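Side-chain contacts in methylenetetrahydrofolate--tRNA-(uracil-5-)-methyltransferase TrmFO (Thermus thermophilus, PDB 3G5S), which methylates uridine 54 of tRNA to 5-methyluridine, taking the one-carbon unit from methylenetetrahydrofolate and working with FAD as cofactor: residues L204-H209 with K287-M292; E227-A230 with T236-F239; T349-G354 with A426-L431; G398-V403 with Y417-E422. All blocks are in the same frame, centred on the assembly; numbering follows the deposited sequence.

Contact 1. Residues L204-H209 with K287-M292; sequences LEAQRH and KRLIQM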
loop_
_atom_site.group_PDB
_atom_site.type_symbol
_atom_site.label_atom_id
_atom_site.label_comp_id
_atom_site.label_asym_id
_atom_site.label_seq_id
_atom_site.Cartn_x
_atom_site.Cartn_y
_atom_site.Cartn_z
ATOM N N LEU A 204 27.631 0.401 0.019
ATOM C CA LEU A 204 28.293 1.627 0.453
ATOM C C LEU A 204 28.044 2.775 -0.522
ATOM O O LEU A 204 27.874 3.922 -0.112
ATOM C CB LEU A 204 29.799 1.404 0.630
ATOM C CG LEU A 204 30.229 0.448 1.743
ATOM C CD1 LEU A 204 31.747 0.311 1.768
ATOM C CD2 LEU A 204 29.710 0.916 3.090
ATOM N N GLU A 205 27.998 2.454 -1.811
ATOM C CA GLU A 205 27.965 3.478 -2.850
ATOM C C GLU A 205 26.593 3.706 -3.483
ATOM O O GLU A 205 26.397 4.677 -4.215
ATOM C CB GLU A 205 28.976 3.137 -3.945
ATOM C CG GLU A 205 30.418 3.093 -3.469
ATOM C CD GLU A 205 31.377 2.666 -4.564
ATOM O OE1 GLU A 205 30.910 2.113 -5.584
ATOM O OE2 GLU A 205 32.597 2.879 -4.405
ATOM N N ALA A 206 25.652 2.811 -3.212
ATOM C CA ALA A 206 24.341 2.869 -3.853
ATOM C C ALA A 206 23.610 4.186 -3.592
ATOM O O ALA A 206 23.673 4.734 -2.492
ATOM C CB ALA A 206 23.494 1.697 -3.406
ATOM N N GLN A 207 22.908 4.683 -4.607
ATOM C CA GLN A 207 22.154 5.927 -4.477
ATOM C C GLN A 207 20.919 5.746 -3.599
ATOM O O GLN A 207 20.167 4.780 -3.746
ATOM C CB GLN A 207 21.755 6.468 -5.853
ATOM C CG GLN A 207 22.922 6.986 -6.679
ATOM C CD GLN A 207 22.476 7.865 -7.831
ATOM O OE1 GLN A 207 21.329 7.797 -8.273
ATOM N NE2 GLN A 207 23.384 8.700 -8.323
ATOM N N ARG A 208 20.711 6.684 -2.682
ATOM C CA ARG A 208 19.586 6.600 -1.759
ATOM C C ARG A 208 18.756 7.876 -1.752
ATOM O O ARG A 208 19.254 8.955 -2.079
ATOM C CB ARG A 208 20.084 6.290 -0.347
ATOM C CG ARG A 208 21.021 7.340 0.219
ATOM C CD ARG A 208 22.096 6.696 1.074
ATOM N NE ARG A 208 22.908 5.766 0.292
ATOM C CZ ARG A 208 23.735 4.869 0.820
ATOM N NH1 ARG A 208 23.861 4.776 2.136
ATOM N NH2 ARG A 208 24.432 4.060 0.032
ATOM N N HIS A 209 17.487 7.746 -1.381
ATOM C CA HIS A 209 16.610 8.902 -1.256
ATOM C C HIS A 209 16.982 9.719 -0.031
ATOM O O HIS A 209 17.541 9.197 0.934
ATOM C CB HIS A 209 15.146 8.471 -1.156
ATOM C CG HIS A 209 14.616 7.833 -2.400
ATOM N ND1 HIS A 209 14.372 8.544 -3.556
ATOM C CD2 HIS A 209 14.272 6.551 -2.668
ATOM C CE1 HIS A 209 13.909 7.726 -4.484
ATOM N NE2 HIS A 209 13.837 6.511 -3.969
ATOM N N LYS A 287 17.039 -2.844 -7.046
ATOM C CA LYS A 287 17.011 -3.946 -7.998
ATOM C C LYS A 287 18.417 -4.466 -8.304
ATOM O O LYS A 287 18.661 -5.673 -8.301
ATOM C CB LYS A 287 16.300 -3.531 -9.285
ATOM C CG LYS A 287 16.221 -4.639 -10.313
ATOM C CD LYS A 287 15.452 -4.191 -11.541
ATOM C CE LYS A 287 15.359 -5.306 -12.566
ATOM N NZ LYS A 287 14.583 -4.879 -13.762
ATOM N N ARG A 288 19.343 -3.553 -8.560
ATOM C CA ARG A 288 20.717 -3.940 -8.868
ATOM C C ARG A 288 21.341 -4.731 -7.720
ATOM O O ARG A 288 22.007 -5.749 -7.929
ATOM C CB ARG A 288 21.550 -2.699 -9.181
ATOM C CG ARG A 288 22.957 -3.009 -9.633
ATOM C CD ARG A 288 23.632 -1.768 -10.188
ATOM N NE ARG A 288 23.695 -0.692 -9.205
ATOM C CZ ARG A 288 24.675 -0.541 -8.320
ATOM N NH1 ARG A 288 25.687 -1.399 -8.290
ATOM N NH2 ARG A 288 24.640 0.473 -7.465
ATOM N N LEU A 289 21.112 -4.256 -6.501
ATOM C CA LEU A 289 21.665 -4.896 -5.315
ATOM C C LEU A 289 21.023 -6.257 -5.058
ATOM O O LEU A 289 21.712 -7.244 -4.797
ATOM C CB LEU A 289 21.491 -3.983 -4.100
ATOM C CG LEU A 289 22.591 -2.944 -3.863
ATOM C CD1 LEU A 289 23.715 -3.561 -3.050
ATOM C CD2 LEU A 289 23.138 -2.386 -5.175
ATOM N N ILE A 290 19.698 -6.311 -5.140
ATOM C CA ILE A 290 18.985 -7.553 -4.887
ATOM C C ILE A 290 19.457 -8.653 -5.832
ATOM O O ILE A 290 19.604 -9.807 -5.437
ATOM C CB ILE A 290 17.451 -7.363 -4.999
ATOM C CG1 ILE A 290 16.925 -6.564 -3.805
ATOM C CG2 ILE A 290 16.749 -8.709 -5.097
ATOM C CD1 ILE A 290 15.564 -5.957 -4.034
ATOM N N GLN A 291 19.727 -8.294 -7.078
ATOM C CA GLN A 291 20.080 -9.314 -8.048
ATOM C C GLN A 291 21.524 -9.812 -7.903
ATOM O O GLN A 291 21.952 -10.698 -8.635
ATOM C CB GLN A 291 19.711 -8.862 -9.463
ATOM C CG GLN A 291 18.185 -8.710 -9.621
ATOM C CD GLN A 291 17.739 -8.470 -11.049
ATOM O OE1 GLN A 291 18.502 -7.965 -11.872
ATOM N NE2 GLN A 291 16.490 -8.825 -11.349
HETATM N N MSE A 292 22.250 -9.262 -6.927
HETATM C CA MSE A 292 23.558 -9.783 -6.534
HETATM C C MSE A 292 23.453 -10.912 -5.509
HETATM O O MSE A 292 24.447 -11.554 -5.193
HETATM C CB MSE A 292 24.427 -8.674 -5.944
HETATM C CG MSE A 292 24.753 -7.559 -6.907
HETATM SE SE MSE A 292 25.889 -6.231 -6.075
HETATM C CE MSE A 292 26.044 -5.022 -7.594
#
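Ala206, the first residue to leave helical geometry at the C-terminal end of helix 193-205, packs its methyl on Leu289 of helix 283-290, whose Ile290 in turn touches Ile301 of strand 301-303, the edge strand of the antiparallel sheet. The packed side is apolar. CB of Ala206 comes within 4.5 Å of Leu289 CD2, and Leu289 also nests among Phe199, Ala202 and Leu203 of helix 193-205, which closes this face from solvent. The looser side, toward solvent, belongs to Arg288. Its CG lies anti to the backbone N (chi1 -175°) and the chain then bends at chi3 (59°), which brings the guanidinium back over its own neighbour, with Leu289 CD2 3.9 Å above the centre of the guanidinium plane. Across the contact, NH2 only grazes Ala206, 4.3 Å from CA and near the guanidinium plane. The charge is met by Glu285, whose other oxygen accepts the backbone N-H of Gln207, so one carboxylate ties the helix to the chain beyond Ala206. That chain is braced from within: Arg208 approaches the carbonyl of Ala206 side-on, its NH2 lying 2.7 Å and its NE 3.1 Å from Ala206 O, both nitrogens gripping a single oxygen in the guanidinium plane.

Contact 2. Residues E227-A230 with T236-F239; sequences EELA and TLLF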
loop_
_atom_site.group_PDB
_atom_site.type_symbol
_atom_site.label_atom_id
_atom_site.label_comp_id
_atom_site.label_asym_id
_atom_site.label_seq_id
_atom_site.Cartn_x
_atom_site.Cartn_y
_atom_site.Cartn_z
ATOM N N GLU A 227 21.609 0.006 4.138
ATOM C CA GLU A 227 22.708 0.709 3.496
ATOM C C GLU A 227 23.495 1.525 4.521
ATOM O O GLU A 227 24.694 1.741 4.363
ATOM C CB GLU A 227 22.212 1.584 2.336
ATOM C CG GLU A 227 21.265 2.710 2.729
ATOM C CD GLU A 227 19.799 2.302 2.728
ATOM O OE1 GLU A 227 19.495 1.088 2.770
ATOM O OE2 GLU A 227 18.941 3.208 2.684
ATOM N N GLU A 228 22.822 1.968 5.577
ATOM C CA GLU A 228 23.500 2.673 6.658
ATOM C C GLU A 228 24.239 1.698 7.579
ATOM O O GLU A 228 25.335 1.999 8.046
ATOM C CB GLU A 228 22.519 3.549 7.441
ATOM C CG GLU A 228 23.169 4.466 8.470
ATOM C CD GLU A 228 24.192 5.427 7.871
ATOM O OE1 GLU A 228 24.084 5.754 6.670
ATOM O OE2 GLU A 228 25.102 5.859 8.608
ATOM N N LEU A 229 23.652 0.532 7.840
ATOM C CA LEU A 229 24.375 -0.514 8.563
ATOM C C LEU A 229 25.686 -0.843 7.851
ATOM O O LEU A 229 26.727 -0.999 8.488
ATOM C CB LEU A 229 23.526 -1.777 8.712
ATOM C CG LEU A 229 22.319 -1.708 9.652
ATOM C CD1 LEU A 229 21.526 -3.003 9.594
ATOM C CD2 LEU A 229 22.752 -1.402 11.085
ATOM N N ALA A 230 25.639 -0.937 6.529
ATOM C CA ALA A 230 26.841 -1.198 5.752
ATOM C C ALA A 230 27.904 -0.136 6.013
ATOM O O ALA A 230 29.083 -0.456 6.190
ATOM C CB ALA A 230 26.512 -1.257 4.275
ATOM N N THR A 236 28.817 -5.224 10.524
ATOM C CA THR A 236 27.474 -4.881 10.969
ATOM C C THR A 236 26.393 -5.790 10.386
ATOM O O THR A 236 25.574 -6.342 11.120
ATOM C CB THR A 236 27.166 -3.411 10.651
ATOM O OG1 THR A 236 28.320 -2.606 10.928
ATOM C CG2 THR A 236 25.981 -2.924 11.454
ATOM N N LEU A 237 26.379 -5.954 9.069
ATOM C CA LEU A 237 25.358 -6.802 8.460
ATOM C C LEU A 237 25.482 -8.264 8.903
ATOM O O LEU A 237 24.485 -8.985 8.988
ATOM C CB LEU A 237 25.384 -6.689 6.932
ATOM C CG LEU A 237 24.925 -5.339 6.382
ATOM C CD1 LEU A 237 25.300 -5.197 4.915
ATOM C CD2 LEU A 237 23.427 -5.160 6.576
ATOM N N LEU A 238 26.708 -8.690 9.204
ATOM C CA LEU A 238 26.977 -10.064 9.622
ATOM C C LEU A 238 26.477 -10.337 11.039
ATOM O O LEU A 238 26.126 -11.469 11.374
ATOM C CB LEU A 238 28.470 -10.386 9.511
ATOM C CG LEU A 238 29.078 -10.253 8.114
ATOM C CD1 LEU A 238 30.588 -10.444 8.175
ATOM C CD2 LEU A 238 28.436 -11.235 7.142
ATOM N N PHE A 239 26.450 -9.299 11.867
ATOM C CA PHE A 239 25.854 -9.413 13.191
ATOM C C PHE A 239 24.339 -9.318 13.108
ATOM O O PHE A 239 23.645 -9.808 13.995
ATOM C CB PHE A 239 26.334 -8.284 14.104
ATOM C CG PHE A 239 27.697 -8.503 14.705
ATOM C CD1 PHE A 239 27.932 -9.567 15.561
ATOM C CD2 PHE A 239 28.734 -7.625 14.442
ATOM C CE1 PHE A 239 29.170 -9.762 16.134
ATOM C CE2 PHE A 239 29.986 -7.815 15.019
ATOM C CZ PHE A 239 30.201 -8.888 15.861
#
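Leu229 and Thr236 meet where one short helix, 226-231, gives way to the next, 236-239, and their side chains cross at about a right angle. Thr236 is turned with its methyl anti to the backbone N and its hydroxyl beside it (chi1 of OG1 -41°). In this rotation CG2 packs on Leu229 CD2 at 3.6 Å, while OG1 is hydrogen-bonded to the backbone oxygen of Gly233 in the connecting turn. Thr236 CB also lies close to the carbonyl of Leu229, 3.3 Å from its oxygen. Leu229 keeps CG beside its backbone N (chi1 -70°) with an extended second torsion, which directs the CD2 branch to the threonine methyl. CD1 turns to Leu237, while Leu229 CB lies between the Thr236 methyl and Leu237 CD2, 4.0 Å from the latter. The other branch of Leu237, CD1, rests on the Ala230 methyl at 4.2 Å, so the isobutyl group spans two successive residues of the first helix. The junction is thus apolar, with no hydrogen bond between the segments. Helix 193-205 runs alongside: its Leu203 touches both Ala230 and Leu237, Tyr196 packs on Leu237, and His200 takes up the carbonyl oxygen of Ala230.

Contact 3. Residues T349-G354 with A426-L431; sequences TGFLAG and AWLSGL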
loop_
_atom_site.group_PDB
_atom_site.type_symbol
_atom_site.label_atom_id
_atom_site.label_comp_id
_atom_site.label_asym_id
_atom_site.label_seq_id
_atom_site.Cartn_x
_atom_site.Cartn_y
_atom_site.Cartn_z
ATOM N N THR A 349 -9.268 2.482 -2.097
ATOM C CA THR A 349 -9.762 2.010 -0.817
ATOM C C THR A 349 -10.835 2.953 -0.257
ATOM O O THR A 349 -11.761 2.497 0.401
ATOM C CB THR A 349 -8.630 1.745 0.199
ATOM O OG1 THR A 349 -7.857 2.933 0.401
ATOM C CG2 THR A 349 -7.730 0.585 -0.272
ATOM N N GLY A 350 -10.717 4.251 -0.524
ATOM C CA GLY A 350 -11.782 5.183 -0.168
ATOM C C GLY A 350 -13.105 4.826 -0.831
ATOM O O GLY A 350 -14.161 4.832 -0.193
ATOM N N PHE A 351 -13.046 4.499 -2.120
ATOM C CA PHE A 351 -14.233 4.035 -2.820
ATOM C C PHE A 351 -14.874 2.847 -2.097
ATOM O O PHE A 351 -16.082 2.835 -1.855
ATOM C CB PHE A 351 -13.882 3.661 -4.268
ATOM C CG PHE A 351 -14.901 2.770 -4.921
ATOM C CD1 PHE A 351 -16.122 3.274 -5.347
ATOM C CD2 PHE A 351 -14.647 1.424 -5.089
ATOM C CE1 PHE A 351 -17.076 2.453 -5.924
ATOM C CE2 PHE A 351 -15.597 0.593 -5.676
ATOM C CZ PHE A 351 -16.809 1.113 -6.093
ATOM N N LEU A 352 -14.079 1.839 -1.756
ATOM C CA LEU A 352 -14.641 0.634 -1.157
ATOM C C LEU A 352 -15.199 0.896 0.241
ATOM O O LEU A 352 -16.281 0.422 0.592
ATOM C CB LEU A 352 -13.635 -0.514 -1.143
ATOM C CG LEU A 352 -14.190 -1.837 -0.606
ATOM C CD1 LEU A 352 -15.381 -2.349 -1.407
ATOM C CD2 LEU A 352 -13.109 -2.888 -0.539
ATOM N N ALA A 353 -14.461 1.657 1.040
ATOM C CA ALA A 353 -14.925 1.990 2.384
ATOM C C ALA A 353 -16.214 2.796 2.321
ATOM O O ALA A 353 -17.146 2.542 3.082
ATOM C CB ALA A 353 -13.851 2.741 3.151
ATOM N N GLY A 354 -16.271 3.766 1.416
ATOM C CA GLY A 354 -17.475 4.555 1.234
ATOM C C GLY A 354 -18.648 3.712 0.764
ATOM O O GLY A 354 -19.779 3.898 1.211
ATOM N N ALA A 426 -17.720 -7.097 -13.863
ATOM C CA ALA A 426 -18.798 -8.022 -13.530
ATOM C C ALA A 426 -19.222 -7.854 -12.072
ATOM O O ALA A 426 -20.404 -7.915 -11.740
ATOM C CB ALA A 426 -18.380 -9.456 -13.814
ATOM N N TRP A 427 -18.248 -7.638 -11.199
ATOM C CA TRP A 427 -18.542 -7.398 -9.794
ATOM C C TRP A 427 -19.396 -6.137 -9.639
ATOM O O TRP A 427 -20.416 -6.158 -8.948
ATOM C CB TRP A 427 -17.245 -7.313 -8.999
ATOM C CG TRP A 427 -17.448 -6.954 -7.566
ATOM C CD1 TRP A 427 -17.896 -7.767 -6.560
ATOM C CD2 TRP A 427 -17.201 -5.677 -6.971
ATOM N NE1 TRP A 427 -17.948 -7.064 -5.375
ATOM C CE2 TRP A 427 -17.527 -5.780 -5.601
ATOM C CE3 TRP A 427 -16.742 -4.454 -7.463
ATOM C CZ2 TRP A 427 -17.396 -4.707 -4.719
ATOM C CZ3 TRP A 427 -16.620 -3.387 -6.589
ATOM C CH2 TRP A 427 -16.941 -3.522 -5.233
ATOM N N LEU A 428 -19.004 -5.048 -10.298
ATOM C CA LEU A 428 -19.781 -3.805 -10.226
ATOM C C LEU A 428 -21.215 -4.033 -10.673
ATOM O O LEU A 428 -22.157 -3.536 -10.062
ATOM C CB LEU A 428 -19.170 -2.724 -11.116
ATOM C CG LEU A 428 -17.860 -2.065 -10.701
ATOM C CD1 LEU A 428 -17.360 -1.182 -11.834
ATOM C CD2 LEU A 428 -18.042 -1.261 -9.423
ATOM N N SER A 429 -21.370 -4.779 -11.759
ATOM C CA SER A 429 -22.681 -4.987 -12.353
ATOM C C SER A 429 -23.621 -5.749 -11.427
ATOM O O SER A 429 -24.839 -5.659 -11.561
ATOM C CB SER A 429 -22.551 -5.716 -13.692
ATOM O OG SER A 429 -21.915 -4.893 -14.651
ATOM N N GLY A 430 -23.052 -6.504 -10.496
ATOM C CA GLY A 430 -23.842 -7.271 -9.552
ATOM C C GLY A 430 -24.250 -6.525 -8.295
ATOM O O GLY A 430 -24.998 -7.059 -7.480
ATOM N N LEU A 431 -23.769 -5.297 -8.127
ATOM C CA LEU A 431 -24.086 -4.517 -6.930
ATOM C C LEU A 431 -25.531 -4.036 -6.900
ATOM O O LEU A 431 -26.036 -3.497 -7.882
ATOM C CB LEU A 431 -23.178 -3.303 -6.818
ATOM C CG LEU A 431 -21.687 -3.550 -6.612
ATOM C CD1 LEU A 431 -20.952 -2.227 -6.703
ATOM C CD2 LEU A 431 -21.407 -4.240 -5.281
#
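Phe351 reaches out from helix 343-361 and meets the indole of Trp427, on helix 409-429, rim to rim: Phe351 CE2 lies 4.2 Å from Trp427 CZ3, and each atom sits near the plane of the other ring. The two aromatics therefore touch by their edges and make neither an offset nor a T-shaped stack. Long side chains are needed here, because the nearest alpha carbons, those of Leu352 and Leu428, are 11.3 Å apart. Both rings are extended across this distance by having CG roughly anti to the backbone N, with chi1 161° in Phe351 and 175° in Trp427. Leucines fill in beside them. Leu428 sends CD2 to Phe351 CZ at 4.3 Å, and Leu352 places CD1 at the same distance from Trp427 CH2, so each ring receives one branch from the opposite helix. Leu431, in the same segment, adds CD2 over one face of the Trp427 indole, 4.0 Å above the plane and displaced toward the rim. Phe351 also packs on Glu15, Thr19 and Arg22 of helix 11-22, whose first turn belongs to the glycine-rich, Rossmann-type segment (Gly8 to Gly13) predicted to bind FAD, and on Met71 and Ala74 of helix 63-74. The flavin cofactor is about 12 Å from the phenylalanine side chain. Through this contact the last helix of the chain is laid against the nucleotide-binding fold. With no hydrogen bond or charge pair between the segments, the attachment is hydrophobic and depends on shape more than on bond direction.

Contact 4. Residues G398-V403 with Y417-E422; sequences GLVPPV and YRRGLE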
loop_
_atom_site.group_PDB
_atom_site.type_symbol
_atom_site.label_atom_id
_atom_site.label_comp_id
_atom_site.label_asym_id
_atom_site.label_seq_id
_atom_site.Cartn_x
_atom_site.Cartn_y
_atom_site.Cartn_z
ATOM N N GLY A 398 1.821 -9.093 -7.983
ATOM C CA GLY A 398 1.835 -10.188 -7.028
ATOM C C GLY A 398 0.534 -10.373 -6.257
ATOM O O GLY A 398 0.313 -11.430 -5.665
ATOM N N LEU A 399 -0.329 -9.358 -6.281
ATOM C CA LEU A 399 -1.562 -9.357 -5.493
ATOM C C LEU A 399 -2.685 -10.183 -6.105
ATOM O O LEU A 399 -3.645 -10.511 -5.419
ATOM C CB LEU A 399 -2.061 -7.927 -5.314
ATOM C CG LEU A 399 -1.146 -7.012 -4.513
ATOM C CD1 LEU A 399 -1.667 -5.597 -4.556
ATOM C CD2 LEU A 399 -0.979 -7.481 -3.073
ATOM N N VAL A 400 -2.593 -10.477 -7.400
ATOM C CA VAL A 400 -3.647 -11.210 -8.104
ATOM C C VAL A 400 -3.131 -12.591 -8.504
ATOM O O VAL A 400 -1.926 -12.832 -8.490
ATOM C CB VAL A 400 -4.156 -10.438 -9.347
ATOM C CG1 VAL A 400 -4.718 -9.074 -8.942
ATOM C CG2 VAL A 400 -3.053 -10.296 -10.392
ATOM N N PRO A 401 -4.037 -13.517 -8.856
ATOM C CA PRO A 401 -3.559 -14.850 -9.223
ATOM C C PRO A 401 -2.694 -14.798 -10.468
ATOM O O PRO A 401 -2.809 -13.887 -11.289
ATOM C CB PRO A 401 -4.853 -15.617 -9.512
ATOM C CG PRO A 401 -5.895 -14.890 -8.735
ATOM C CD PRO A 401 -5.506 -13.453 -8.829
ATOM N N PRO A 402 -1.819 -15.794 -10.614
ATOM C CA PRO A 402 -1.000 -15.888 -11.818
ATOM C C PRO A 402 -1.871 -16.101 -13.047
ATOM O O PRO A 402 -3.022 -16.527 -12.941
ATOM C CB PRO A 402 -0.157 -17.148 -11.571
ATOM C CG PRO A 402 -0.403 -17.564 -10.165
ATOM C CD PRO A 402 -1.716 -16.993 -9.767
ATOM N N VAL A 403 -1.316 -15.813 -14.217
ATOM C CA VAL A 403 -1.865 -16.354 -15.446
ATOM C C VAL A 403 -0.929 -17.481 -15.809
ATOM O O VAL A 403 0.245 -17.256 -16.094
ATOM C CB VAL A 403 -1.900 -15.323 -16.578
ATOM C CG1 VAL A 403 -2.214 -16.008 -17.907
ATOM C CG2 VAL A 403 -2.923 -14.241 -16.258
ATOM N N TYR A 417 -4.351 -7.964 -16.837
ATOM C CA TYR A 417 -5.100 -6.724 -16.961
ATOM C C TYR A 417 -6.499 -6.993 -17.507
ATOM O O TYR A 417 -7.497 -6.562 -16.932
ATOM C CB TYR A 417 -4.337 -5.746 -17.851
ATOM C CG TYR A 417 -5.016 -4.429 -18.121
ATOM C CD1 TYR A 417 -6.046 -4.335 -19.046
ATOM C CD2 TYR A 417 -4.594 -3.268 -17.485
ATOM C CE1 TYR A 417 -6.658 -3.132 -19.308
ATOM C CE2 TYR A 417 -5.195 -2.059 -17.748
ATOM C CZ TYR A 417 -6.229 -2.002 -18.654
ATOM O OH TYR A 417 -6.828 -0.794 -18.921
ATOM N N ARG A 418 -6.577 -7.719 -18.616
ATOM C CA ARG A 418 -7.877 -7.973 -19.219
ATOM C C ARG A 418 -8.772 -8.793 -18.308
ATOM O O ARG A 418 -9.957 -8.503 -18.160
ATOM C CB ARG A 418 -7.713 -8.711 -20.540
ATOM C CG ARG A 418 -7.169 -7.864 -21.640
ATOM C CD ARG A 418 -7.360 -8.551 -22.973
ATOM N NE ARG A 418 -6.808 -7.746 -24.051
ATOM C CZ ARG A 418 -7.329 -7.676 -25.268
ATOM N NH1 ARG A 418 -8.427 -8.364 -25.559
ATOM N NH2 ARG A 418 -6.753 -6.919 -26.195
ATOM N N ARG A 419 -8.201 -9.828 -17.710
ATOM C CA ARG A 419 -8.955 -10.688 -16.812
ATOM C C ARG A 419 -9.462 -9.901 -15.607
ATOM O O ARG A 419 -10.618 -10.034 -15.195
ATOM C CB ARG A 419 -8.076 -11.846 -16.352
ATOM C CG ARG A 419 -8.767 -12.838 -15.434
ATOM C CD ARG A 419 -7.772 -13.836 -14.853
ATOM N NE ARG A 419 -6.815 -13.152 -13.991
ATOM C CZ ARG A 419 -5.745 -13.718 -13.448
ATOM N NH1 ARG A 419 -5.474 -14.999 -13.670
ATOM N NH2 ARG A 419 -4.945 -12.997 -12.677
ATOM N N GLY A 420 -8.590 -9.074 -15.044
ATOM C CA GLY A 420 -8.931 -8.331 -13.844
ATOM C C GLY A 420 -9.988 -7.277 -14.092
ATOM O O GLY A 420 -10.910 -7.100 -13.286
ATOM N N LEU A 421 -9.856 -6.560 -15.201
ATOM C CA LEU A 421 -10.804 -5.505 -15.505
ATOM C C LEU A 421 -12.185 -6.103 -15.748
ATOM O O LEU A 421 -13.192 -5.563 -15.282
ATOM C CB LEU A 421 -10.329 -4.686 -16.701
ATOM C CG LEU A 421 -11.150 -3.444 -17.043
ATOM C CD1 LEU A 421 -11.276 -2.513 -15.834
ATOM C CD2 LEU A 421 -10.517 -2.724 -18.221
ATOM N N GLU A 422 -12.230 -7.228 -16.457
ATOM C CA GLU A 422 -13.489 -7.918 -16.691
ATOM C C GLU A 422 -14.118 -8.389 -15.382
ATOM O O GLU A 422 -15.324 -8.249 -15.178
ATOM C CB GLU A 422 -13.293 -9.110 -17.639
ATOM C CG GLU A 422 -14.569 -9.921 -17.858
ATOM C CD GLU A 422 -14.361 -11.191 -18.671
ATOM O OE1 GLU A 422 -13.314 -11.327 -19.334
ATOM O OE2 GLU A 422 -15.262 -12.055 -18.657
#
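From Val400 to Val403 the backbone is extended, with Pro401 and Pro402 near polyproline II geometry, and it passes Arg419 of helix 409-429 with the alpha carbons of Val400 and Gly420 8.3 Å apart. Arg419 spans the interval. Its chain leaves the helix straight and bends at chi3 (65°), which presents the two terminal nitrogens to successive carbonyls. NH2 donates to Pro401 O at 2.7 Å (N-H...O 167°), and NH1 to Pro402 O at 3.0 Å (163°). Both oxygens lie close to the guanidinium plane, whereas the donors stand above the carbonyl planes. The pair of bonds fixes the rotation of the flat group, and aliphatic groups settle around it: Val403 CG2 lies over one face, 3.7 Å from NH1, and Val400 CG2 is at the edge, 4.0 Å from NH2. A leucine in place of Arg419 would probably leave both proline carbonyls without these donors and let the extended chain drift from the helix. Here the loop after helix 374-384 is tied to the long C-terminal helix by a bidentate arginine-to-backbone arrangement, one guanidinium bonding two successive carbonyls of an extended, polyproline II-like segment.

Overall arrangement
The four contacts form two neighbourhoods. Contacts 1 and 2, with centres 14 Å apart, touch each other and belong to the region around helix 193-205 and the antiparallel sheet; in sequence, contact 2 is nested inside contact 1. Contacts 3 and 4 come later, their centres about 17 Å apart, and share helix 409-429, contact 4 being nested within contact 3. Contact 3 lies on the opposite side of the chain's centre from contacts 1 and 2, its centre about 39 and 45 Å from theirs. One pair joins short helices to helix 193-205, with the Leu229 side chain about 8 Å from bound glutathione, while the other fastens the C-terminal helix to the FAD-binding fold and a preceding loop.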